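Local coordinates for putative hydrolase (Burkholderia cenocepacia, PDB 4X00), which is a putative aryl esterase of the alpha/beta hydrolase fold that probably hydrolyses ester bonds, at residues P57-Y62 / R268-L273; Y121-G126 / T208-K213; G138-K143 / K236-R241. All blocks are in the same frame, centred on the assembly; numbering follows the deposited sequence.

Interaction 1: residues P57-Y62 / R268-L273; sequences PRLQHY and RFNRDL. With EDO (1,2-ethanediol), chain H.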
loop_
_atom_site.group_PDB
_atom_site.type_symbol
_atom_site.label_atom_id
_atom_site.label_comp_id
_atom_site.label_asym_id
_atom_site.label_seq_id
_atom_site.Cartn_x
_atom_site.Cartn_y
_atom_site.Cartn_z
ATOM N N PRO A 57 -7.359 10.202 17.133
ATOM C CA PRO A 57 -6.565 10.832 18.194
ATOM C C PRO A 57 -5.523 9.878 18.781
ATOM O O PRO A 57 -4.435 10.314 19.200
ATOM C CB PRO A 57 -7.613 11.199 19.246
ATOM C CG PRO A 57 -8.866 11.325 18.517
ATOM C CD PRO A 57 -8.810 10.378 17.345
ATOM N N ARG A 58 -5.857 8.594 18.809
ATOM C CA ARG A 58 -5.006 7.583 19.453
ATOM C C ARG A 58 -3.730 7.279 18.663
ATOM O O ARG A 58 -2.820 6.633 19.177
ATOM C CB ARG A 58 -5.783 6.289 19.675
ATOM N N LEU A 59 -3.649 7.751 17.422
ATOM C CA LEU A 59 -2.435 7.593 16.635
ATOM C C LEU A 59 -1.629 8.884 16.519
ATOM O O LEU A 59 -0.576 8.881 15.891
ATOM C CB LEU A 59 -2.771 7.100 15.234
ATOM C CG LEU A 59 -3.392 5.700 15.143
ATOM C CD1 LEU A 59 -3.648 5.333 13.709
ATOM C CD2 LEU A 59 -2.451 4.666 15.785
ATOM N N GLN A 60 -2.096 9.966 17.129
ATOM C CA GLN A 60 -1.576 11.330 16.944
ATOM C C GLN A 60 -0.214 11.579 17.573
ATOM O O GLN A 60 0.406 12.625 17.339
ATOM C CB GLN A 60 -2.557 12.362 17.523
ATOM C CG GLN A 60 -3.861 12.464 16.775
ATOM C CD GLN A 60 -3.665 12.575 15.275
ATOM O OE1 GLN A 60 -3.038 13.520 14.781
ATOM N NE2 GLN A 60 -4.183 11.596 14.542
ATOM N N HIS A 61 0.227 10.673 18.447
ATOM C CA HIS A 61 1.551 10.840 19.050
ATOM C C HIS A 61 2.615 10.216 18.168
ATOM O O HIS A 61 3.808 10.330 18.471
ATOM C CB HIS A 61 1.610 10.228 20.443
ATOM C CG HIS A 61 1.279 8.777 20.442
ATOM N ND1 HIS A 61 0.097 8.280 19.921
ATOM C CD2 HIS A 61 1.998 7.704 20.840
ATOM C CE1 HIS A 61 0.102 6.964 20.016
ATOM N NE2 HIS A 61 1.238 6.591 20.581
ATOM N N TYR A 62 2.198 9.573 17.076
ATOM C CA TYR A 62 3.158 9.120 16.068
ATOM C C TYR A 62 3.337 10.186 15.008
ATOM O O TYR A 62 2.476 11.053 14.865
ATOM C CB TYR A 62 2.695 7.839 15.379
ATOM C CG TYR A 62 2.514 6.700 16.342
ATOM C CD1 TYR A 62 3.591 6.209 17.074
ATOM C CD2 TYR A 62 1.277 6.101 16.499
ATOM C CE1 TYR A 62 3.417 5.149 17.991
ATOM C CE2 TYR A 62 1.090 5.047 17.389
ATOM C CZ TYR A 62 2.177 4.571 18.128
ATOM O OH TYR A 62 2.014 3.533 19.025
ATOM N N ARG A 268 -10.418 -1.507 15.050
ATOM C CA ARG A 268 -9.585 -2.689 15.207
ATOM C C ARG A 268 -8.230 -2.514 14.520
ATOM O O ARG A 268 -7.175 -2.803 15.108
ATOM C CB ARG A 268 -10.319 -3.911 14.655
ATOM C CG ARG A 268 -9.565 -5.205 14.716
ATOM C CD ARG A 268 -10.379 -6.298 14.054
ATOM N NE ARG A 268 -9.733 -7.599 14.114
ATOM C CZ ARG A 268 -10.239 -8.680 13.539
ATOM N NH1 ARG A 268 -11.424 -8.604 12.880
ATOM N NH2 ARG A 268 -9.605 -9.848 13.653
ATOM N N PHE A 269 -8.249 -1.981 13.300
ATOM C CA PHE A 269 -7.001 -1.792 12.573
ATOM C C PHE A 269 -6.065 -0.857 13.320
ATOM O O PHE A 269 -4.871 -1.136 13.436
ATOM C CB PHE A 269 -7.289 -1.262 11.168
ATOM C CG PHE A 269 -6.039 -1.086 10.346
ATOM C CD1 PHE A 269 -5.512 -2.153 9.642
ATOM C CD2 PHE A 269 -5.357 0.120 10.359
ATOM C CE1 PHE A 269 -4.334 -2.017 8.922
ATOM C CE2 PHE A 269 -4.174 0.262 9.629
ATOM C CZ PHE A 269 -3.659 -0.814 8.956
ATOM N N ASN A 270 -6.600 0.257 13.812
ATOM C CA ASN A 270 -5.748 1.242 14.467
ATOM C C ASN A 270 -5.194 0.703 15.772
ATOM O O ASN A 270 -4.075 1.056 16.168
ATOM C CB ASN A 270 -6.517 2.533 14.716
ATOM C CG ASN A 270 -6.858 3.248 13.429
ATOM O OD1 ASN A 270 -6.374 2.868 12.354
ATOM N ND2 ASN A 270 -7.650 4.308 13.533
ATOM N N ARG A 271 -5.989 -0.112 16.467
ATOM C CA ARG A 271 -5.509 -0.819 17.653
ATOM C C ARG A 271 -4.353 -1.766 17.290
ATOM O O ARG A 271 -3.281 -1.730 17.907
ATOM C CB ARG A 271 -6.674 -1.605 18.278
ATOM C CG ARG A 271 -6.289 -2.254 19.610
ATOM C CD ARG A 271 -7.277 -3.384 19.973
ATOM N NE ARG A 271 -7.053 -4.541 19.117
ATOM C CZ ARG A 271 -8.009 -5.321 18.595
ATOM N NH1 ARG A 271 -9.295 -5.107 18.872
ATOM N NH2 ARG A 271 -7.684 -6.321 17.785
ATOM N N ASP A 272 -4.560 -2.607 16.269
ATOM C CA ASP A 272 -3.500 -3.520 15.847
ATOM C C ASP A 272 -2.248 -2.773 15.398
ATOM O O ASP A 272 -1.127 -3.201 15.696
ATOM C CB ASP A 272 -4.012 -4.412 14.715
ATOM C CG ASP A 272 -4.934 -5.519 15.188
ATOM O OD1 ASP A 272 -4.974 -5.853 16.408
ATOM O OD2 ASP A 272 -5.611 -6.092 14.317
ATOM N N LEU A 273 -2.424 -1.667 14.682
ATOM C CA LEU A 273 -1.274 -0.915 14.182
ATOM C C LEU A 273 -0.502 -0.298 15.333
ATOM O O LEU A 273 0.736 -0.439 15.418
ATOM C CB LEU A 273 -1.732 0.164 13.195
ATOM C CG LEU A 273 -0.610 1.093 12.721
ATOM C CD1 LEU A 273 0.546 0.293 12.041
ATOM C CD2 LEU A 273 -1.169 2.147 11.762
HETATM C C1 EDO H . -7.076 -10.418 15.319
HETATM O O1 EDO H . -8.198 -10.382 16.230
HETATM C C2 EDO H . -6.326 -9.090 15.255
HETATM O O2 EDO H . -7.218 -7.972 15.223
#

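Interaction 2: residues Y121-G126 / T208-K213; sequences YLAAYG and TVEAAK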
loop_
_atom_site.group_PDB
_atom_site.type_symbol
_atom_site.label_atom_id
_atom_site.label_comp_id
_atom_site.label_asym_id
_atom_site.label_seq_id
_atom_site.Cartn_x
_atom_site.Cartn_y
_atom_site.Cartn_z
ATOM N N TYR A 121 11.465 -2.681 -1.741
ATOM C CA TYR A 121 12.331 -1.894 -0.882
ATOM C C TYR A 121 13.230 -2.795 -0.030
ATOM O O TYR A 121 14.453 -2.579 0.040
ATOM C CB TYR A 121 11.485 -0.958 0.007
ATOM C CG TYR A 121 12.307 -0.242 1.039
ATOM C CD1 TYR A 121 12.989 0.932 0.714
ATOM C CD2 TYR A 121 12.469 -0.769 2.315
ATOM C CE1 TYR A 121 13.774 1.589 1.660
ATOM C CE2 TYR A 121 13.237 -0.118 3.259
ATOM C CZ TYR A 121 13.913 1.045 2.930
ATOM O OH TYR A 121 14.685 1.672 3.897
ATOM N N LEU A 122 12.637 -3.813 0.595
ATOM C CA LEU A 122 13.428 -4.770 1.375
ATOM C C LEU A 122 14.474 -5.451 0.506
ATOM O O LEU A 122 15.613 -5.649 0.938
ATOM C CB LEU A 122 12.511 -5.813 1.997
ATOM C CG LEU A 122 11.653 -5.272 3.139
ATOM C CD1 LEU A 122 10.642 -6.341 3.538
ATOM C CD2 LEU A 122 12.495 -4.845 4.366
ATOM N N ALA A 123 14.120 -5.798 -0.728
ATOM C CA ALA A 123 15.083 -6.504 -1.585
ATOM C C ALA A 123 16.280 -5.622 -1.916
ATOM O O ALA A 123 17.434 -6.076 -1.918
ATOM C CB ALA A 123 14.394 -6.979 -2.862
ATOM N N ALA A 124 16.008 -4.349 -2.189
ATOM C CA ALA A 124 17.069 -3.452 -2.650
ATOM C C ALA A 124 17.881 -2.833 -1.508
ATOM O O ALA A 124 19.094 -2.605 -1.652
ATOM C CB ALA A 124 16.464 -2.341 -3.517
ATOM N N TYR A 125 17.220 -2.564 -0.380
ATOM C CA TYR A 125 17.823 -1.753 0.676
ATOM C C TYR A 125 17.993 -2.513 1.983
ATOM O O TYR A 125 18.699 -2.045 2.866
ATOM C CB TYR A 125 16.974 -0.498 0.932
ATOM C CG TYR A 125 16.977 0.473 -0.229
ATOM C CD1 TYR A 125 17.958 1.439 -0.335
ATOM C CD2 TYR A 125 15.994 0.427 -1.206
ATOM C CE1 TYR A 125 17.967 2.334 -1.402
ATOM C CE2 TYR A 125 16.000 1.315 -2.269
ATOM C CZ TYR A 125 16.987 2.266 -2.358
ATOM O OH TYR A 125 17.004 3.160 -3.429
ATOM N N GLY A 126 17.321 -3.658 2.117
ATOM C CA GLY A 126 17.274 -4.366 3.383
ATOM C C GLY A 126 16.462 -3.609 4.409
ATOM O O GLY A 126 15.809 -2.624 4.088
ATOM N N THR A 208 7.956 -5.865 -11.618
ATOM C CA THR A 208 8.704 -6.899 -10.935
ATOM C C THR A 208 8.476 -6.798 -9.421
ATOM O O THR A 208 8.332 -5.697 -8.882
ATOM C CB THR A 208 10.205 -6.802 -11.263
ATOM O OG1 THR A 208 10.679 -5.485 -10.971
ATOM C CG2 THR A 208 10.442 -7.084 -12.751
ATOM N N VAL A 209 8.391 -7.950 -8.758
ATOM C CA VAL A 209 8.211 -7.981 -7.300
ATOM C C VAL A 209 9.179 -8.995 -6.709
ATOM O O VAL A 209 9.041 -10.203 -6.931
ATOM C CB VAL A 209 6.770 -8.355 -6.891
ATOM C CG1 VAL A 209 6.608 -8.278 -5.359
ATOM C CG2 VAL A 209 5.768 -7.425 -7.558
ATOM N N GLU A 210 10.162 -8.515 -5.955
ATOM C CA GLU A 210 11.156 -9.415 -5.372
ATOM C C GLU A 210 10.739 -9.830 -3.968
ATOM O O GLU A 210 11.426 -9.551 -2.979
ATOM C CB GLU A 210 12.520 -8.751 -5.361
ATOM C CG GLU A 210 12.976 -8.423 -6.780
ATOM C CD GLU A 210 14.404 -7.953 -6.843
ATOM O OE1 GLU A 210 14.628 -6.791 -7.248
ATOM O OE2 GLU A 210 15.300 -8.744 -6.504
ATOM N N ALA A 211 9.593 -10.497 -3.885
ATOM C CA ALA A 211 9.067 -10.915 -2.591
ATOM C C ALA A 211 9.977 -11.941 -1.919
ATOM O O ALA A 211 10.214 -11.870 -0.721
ATOM C CB ALA A 211 7.677 -11.465 -2.754
ATOM N N ALA A 212 10.467 -12.921 -2.668
ATOM C CA ALA A 212 11.272 -13.967 -2.062
ATOM C C ALA A 212 12.516 -13.376 -1.431
ATOM O O ALA A 212 12.835 -13.652 -0.262
ATOM C CB ALA A 212 11.632 -14.999 -3.088
ATOM N N LYS A 213 13.206 -12.525 -2.178
ATOM C CA LYS A 213 14.411 -11.900 -1.646
ATOM C C LYS A 213 14.094 -10.935 -0.487
ATOM O O LYS A 213 14.722 -11.000 0.562
ATOM C CB LYS A 213 15.156 -11.174 -2.766
ATOM C CG LYS A 213 16.455 -10.514 -2.341
ATOM C CD LYS A 213 17.140 -9.802 -3.499
ATOM C CE LYS A 213 18.424 -9.126 -3.020
ATOM N NZ LYS A 213 19.012 -8.264 -4.071
#

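Interaction 3: residues G138-K143 / K236-R241; sequences GVIELK and KPSIAR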
loop_
_atom_site.group_PDB
_atom_site.type_symbol
_atom_site.label_atom_id
_atom_site.label_comp_id
_atom_site.label_asym_id
_atom_site.label_seq_id
_atom_site.Cartn_x
_atom_site.Cartn_y
_atom_site.Cartn_z
ATOM N N GLY A 138 -1.610 -7.164 1.518
ATOM C CA GLY A 138 -0.518 -6.930 0.604
ATOM C C GLY A 138 -0.421 -7.921 -0.527
ATOM O O GLY A 138 -0.665 -9.143 -0.381
ATOM N N VAL A 139 -0.064 -7.395 -1.696
ATOM C CA VAL A 139 0.427 -8.276 -2.728
ATOM C C VAL A 139 1.713 -8.908 -2.233
ATOM O O VAL A 139 2.601 -8.196 -1.760
ATOM C CB VAL A 139 0.667 -7.520 -4.047
ATOM C CG1 VAL A 139 1.467 -8.418 -5.046
ATOM C CG2 VAL A 139 -0.672 -7.100 -4.640
ATOM N N ILE A 140 1.805 -10.233 -2.341
ATOM C CA ILE A 140 3.035 -10.960 -2.043
ATOM C C ILE A 140 3.672 -11.244 -3.401
ATOM O O ILE A 140 4.664 -10.612 -3.770
ATOM C CB ILE A 140 2.770 -12.238 -1.216
ATOM C CG1 ILE A 140 2.071 -11.863 0.107
ATOM C CG2 ILE A 140 4.078 -12.986 -0.975
ATOM C CD1 ILE A 140 2.832 -10.813 0.970
ATOM N N GLU A 141 3.065 -12.134 -4.182
ATOM C CA GLU A 141 3.420 -12.247 -5.597
ATOM C C GLU A 141 2.191 -12.095 -6.448
ATOM O O GLU A 141 1.082 -12.429 -6.026
ATOM C CB GLU A 141 4.097 -13.592 -5.898
ATOM C CG GLU A 141 5.420 -13.730 -5.165
ATOM C CD GLU A 141 5.947 -15.142 -5.105
ATOM O OE1 GLU A 141 5.139 -16.084 -4.963
ATOM O OE2 GLU A 141 7.193 -15.306 -5.201
ATOM N N LEU A 142 2.395 -11.601 -7.663
ATOM C CA LEU A 142 1.317 -11.470 -8.625
ATOM C C LEU A 142 1.200 -12.758 -9.430
ATOM O O LEU A 142 1.705 -12.845 -10.542
ATOM C CB LEU A 142 1.572 -10.276 -9.536
ATOM C CG LEU A 142 1.596 -8.918 -8.848
ATOM C CD1 LEU A 142 2.224 -7.874 -9.773
ATOM C CD2 LEU A 142 0.176 -8.512 -8.479
ATOM N N LYS A 143 0.575 -13.770 -8.831
ATOM C CA LYS A 143 0.483 -15.113 -9.403
ATOM C C LYS A 143 -0.961 -15.586 -9.225
ATOM O O LYS A 143 -1.629 -15.175 -8.279
ATOM C CB LYS A 143 1.470 -16.088 -8.719
ATOM N N LYS A 236 -5.544 -16.267 2.413
ATOM C CA LYS A 236 -4.793 -17.365 3.007
ATOM C C LYS A 236 -3.601 -17.816 2.139
ATOM O O LYS A 236 -2.522 -18.038 2.674
ATOM C CB LYS A 236 -5.726 -18.536 3.332
ATOM C CG LYS A 236 -6.684 -18.188 4.468
ATOM C CD LYS A 236 -7.528 -19.386 4.850
ATOM C CE LYS A 236 -8.441 -19.052 6.015
ATOM N NZ LYS A 236 -9.179 -20.259 6.451
ATOM N N PRO A 237 -3.762 -17.900 0.806
ATOM C CA PRO A 237 -2.588 -18.325 0.032
ATOM C C PRO A 237 -1.461 -17.289 0.048
ATOM O O PRO A 237 -0.302 -17.676 0.048
ATOM C CB PRO A 237 -3.157 -18.510 -1.379
ATOM C CG PRO A 237 -4.615 -18.873 -1.137
ATOM C CD PRO A 237 -5.013 -18.007 0.023
ATOM N N SER A 238 -1.791 -16.002 0.088
ATOM C CA SER A 238 -0.755 -14.985 0.162
ATOM C C SER A 238 -0.018 -15.057 1.496
ATOM O O SER A 238 1.211 -14.983 1.536
ATOM C CB SER A 238 -1.373 -13.613 -0.050
ATOM O OG SER A 238 -1.790 -13.484 -1.401
ATOM N N ILE A 239 -0.774 -15.176 2.589
ATOM C CA ILE A 239 -0.177 -15.311 3.911
ATOM C C ILE A 239 0.712 -16.544 3.962
ATOM O O ILE A 239 1.840 -16.481 4.460
ATOM C CB ILE A 239 -1.263 -15.370 4.999
ATOM C CG1 ILE A 239 -1.900 -13.989 5.167
ATOM C CG2 ILE A 239 -0.647 -15.808 6.357
ATOM C CD1 ILE A 239 -3.185 -14.014 5.955
ATOM N N ALA A 240 0.238 -17.654 3.408
ATOM C CA ALA A 240 0.996 -18.900 3.476
ATOM C C ALA A 240 2.282 -18.790 2.664
ATOM O O ALA A 240 3.335 -19.261 3.103
ATOM C CB ALA A 240 0.142 -20.087 2.999
ATOM N N ARG A 241 2.223 -18.152 1.500
ATOM C CA ARG A 241 3.421 -17.956 0.699
ATOM C C ARG A 241 4.422 -17.079 1.448
ATOM O O ARG A 241 5.603 -17.397 1.505
ATOM C CB ARG A 241 3.067 -17.323 -0.651
ATOM C CG ARG A 241 4.272 -16.949 -1.487
ATOM C CD ARG A 241 5.141 -18.130 -1.866
ATOM N NE ARG A 241 6.155 -17.668 -2.804
ATOM C CZ ARG A 241 7.376 -18.177 -2.926
ATOM N NH1 ARG A 241 7.775 -19.192 -2.167
ATOM N NH2 ARG A 241 8.202 -17.646 -3.818
HETATM O O HOH W 1 -0.309 -11.771 -3.380
#

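Interaction 1: residues P57-Y62 / R268-L273
Leu59 meets Asn270 and Leu273 of helix 266-280 in a buried contact of this alpha/beta hydrolase. The loop 57-62 leads from helix 51-54 into strand 63-67. It starts with a short 3-10 segment, closed by a bond from Gln60 N to Pro57 O. At Leu59 the chain turns its side chain to the helix. With CG opposite the carbonyl carbon (chi1 -65°), the CD1 branch settles above the amide plane of Asn270. CD1 is 3.8 Å from Asn270 CG, and the two side chains cross at about a right angle. The same methyl touches Leu273 CD2 more loosely, at 4.5 Å. The other branch, CD2, lies 4.0 Å from Asn270 O. A type I turn then runs from Leu59 to Tyr62. Leu59 CD2 lies in the plane of the Tyr62 ring, at its edge, and Tyr62 OH is hydrogen-bonded to Ser274 OG further along the helix.

The polar atoms of the Asn270 amide have partners outside the two segments: ND2 bonds Asp56 OD2 and Lys52 O, and OD1 bonds Gln53 NE2. On the same helix segment, a 1,2-ethanediol, probably from the crystallisation liquor, binds between charged groups. Its O2 takes a nearly straight bond from Arg268 NE (2.8 Å, 169°) and gives one to Asp272 OD2 at 2.6 Å. Arg271 NH2 bridges to Asp272 OD1 at 3.1 Å. The chemistry therefore separates two roles for the Asn270 amide: its plane takes the leucine methyl, while its buried O and N atoms are satisfied by Lys52 and Gln53 of helix 51-54 and by Asp56 in the loop after it.

Interaction 2: residues Y121-G126 / T208-K213
Lys213 is extended to its tip, with CG anti to the backbone N (chi1 -178°), which lays the chain along Ala123. Glu210 takes the other course: CG stands opposite the carbonyl carbon (chi1 -61°) and the chain is extended beyond it. This carries the carboxylate past the same methyl, with Glu210 CD 4.1 Å from Ala123 CB. Ala123 belongs to helix 113-125, which follows the probable nucleophile elbow of the alpha/beta hydrolase fold. Its partners lie where the chain enters helix 211-216, just ahead of strand 222-227. Glu210 holds the N-cap position of that helix and is the centre of an inverse gamma turn.

Ala123 CB does most of the touching. It meets Glu210 CB at 3.6 Å, and the Glu210 O lies 3.9 Å away. Lys213 comes alongside with its methylene groups, and CD is 4.0 Å from the Ala123 CB. The small methyl lets the two backbones come close, with CA atoms of Ala123 and Lys213 5.4 Å apart.

This is a surface contact. Asn120, one turn back from Ala124 on helix 113-125, adds polar ties between the same elements. Its OD1 accepts from Glu210 N, and its ND2 donates to Thr208 O. On the other flank of the helix, Tyr125 OH bonds Asp92 OD1 of helix 87-100. Beyond the alanine methyl, the lysine chain passes the backbone, where Lys213 CE lies 3.4 Å from Ala123 O.

Interaction 3: residues G138-K143 / K236-R241
Glu141 and Arg241 join the loop 138-143 to helix 235-245 by a two-pronged salt bridge. This pair is the looser, partly exposed side of the contact. Arg241 approaches side-on with two nitrogens, one to each carboxylate oxygen. NE bonds Glu141 OE1 at 2.9 Å, and NH2 bonds Glu141 OE2 at 2.9 Å. The second bond is the straighter, at 171°, and meets OE2 on its syn side. OE1 is met from above the carboxylate plane; the carboxylate and guanidinium planes are 40° apart. Arg241 reaches this place through a bend at its second torsion (chi2 62°).

The tighter, buried part lies beside it. Ile140 CG1 rests 3.5 Å from Ser238 O and 3.9 Å from Ser238 CB. Its CG2 branch, anti to the backbone N, packs 4.0 Å from Arg241 CG, the two side chains crossing at a slant. Tyr226 of strand 222-227 and Leu215 of helix 211-216 also touch Ile140. The buried side also holds a water, which accepts from Ile140 N at 2.8 Å and donates to Glu141 O and Ser238 OG. Ser238 OG is also hydrogen-bonded to Lys234 O, one turn earlier.

Gln146 NE2 adds a further bond to Glu141 OE1. With three donors on one carboxylate, two of them from a guanidinium, Glu141 is probably kept ionised, and the loop after strand 132-136 is held to the helix by charge as well as by apolar contact.

Interactions 2 and 3 form one neighbourhood, their centres about 14 Å apart. They touch through 208-213 and 138-143: Ala211 CB lies 3.3 Å from Ile140 O, and Val209 CG1 lies 3.4 Å from the same oxygen. Interaction 1 stands apart. Its centre is about 27 Å from that of interaction 2 and about 26 Å from that of interaction 3, whose nearest atoms are about 9 Å away. The probable catalytic triad is Ser112, Asp230 and His259. Interaction 3 lies close to it: Val139 is bonded to Ser112 through the backbone, and the Ser238 side chain is near the triad without touching it. Interaction 2 involves the helix that follows Ser112.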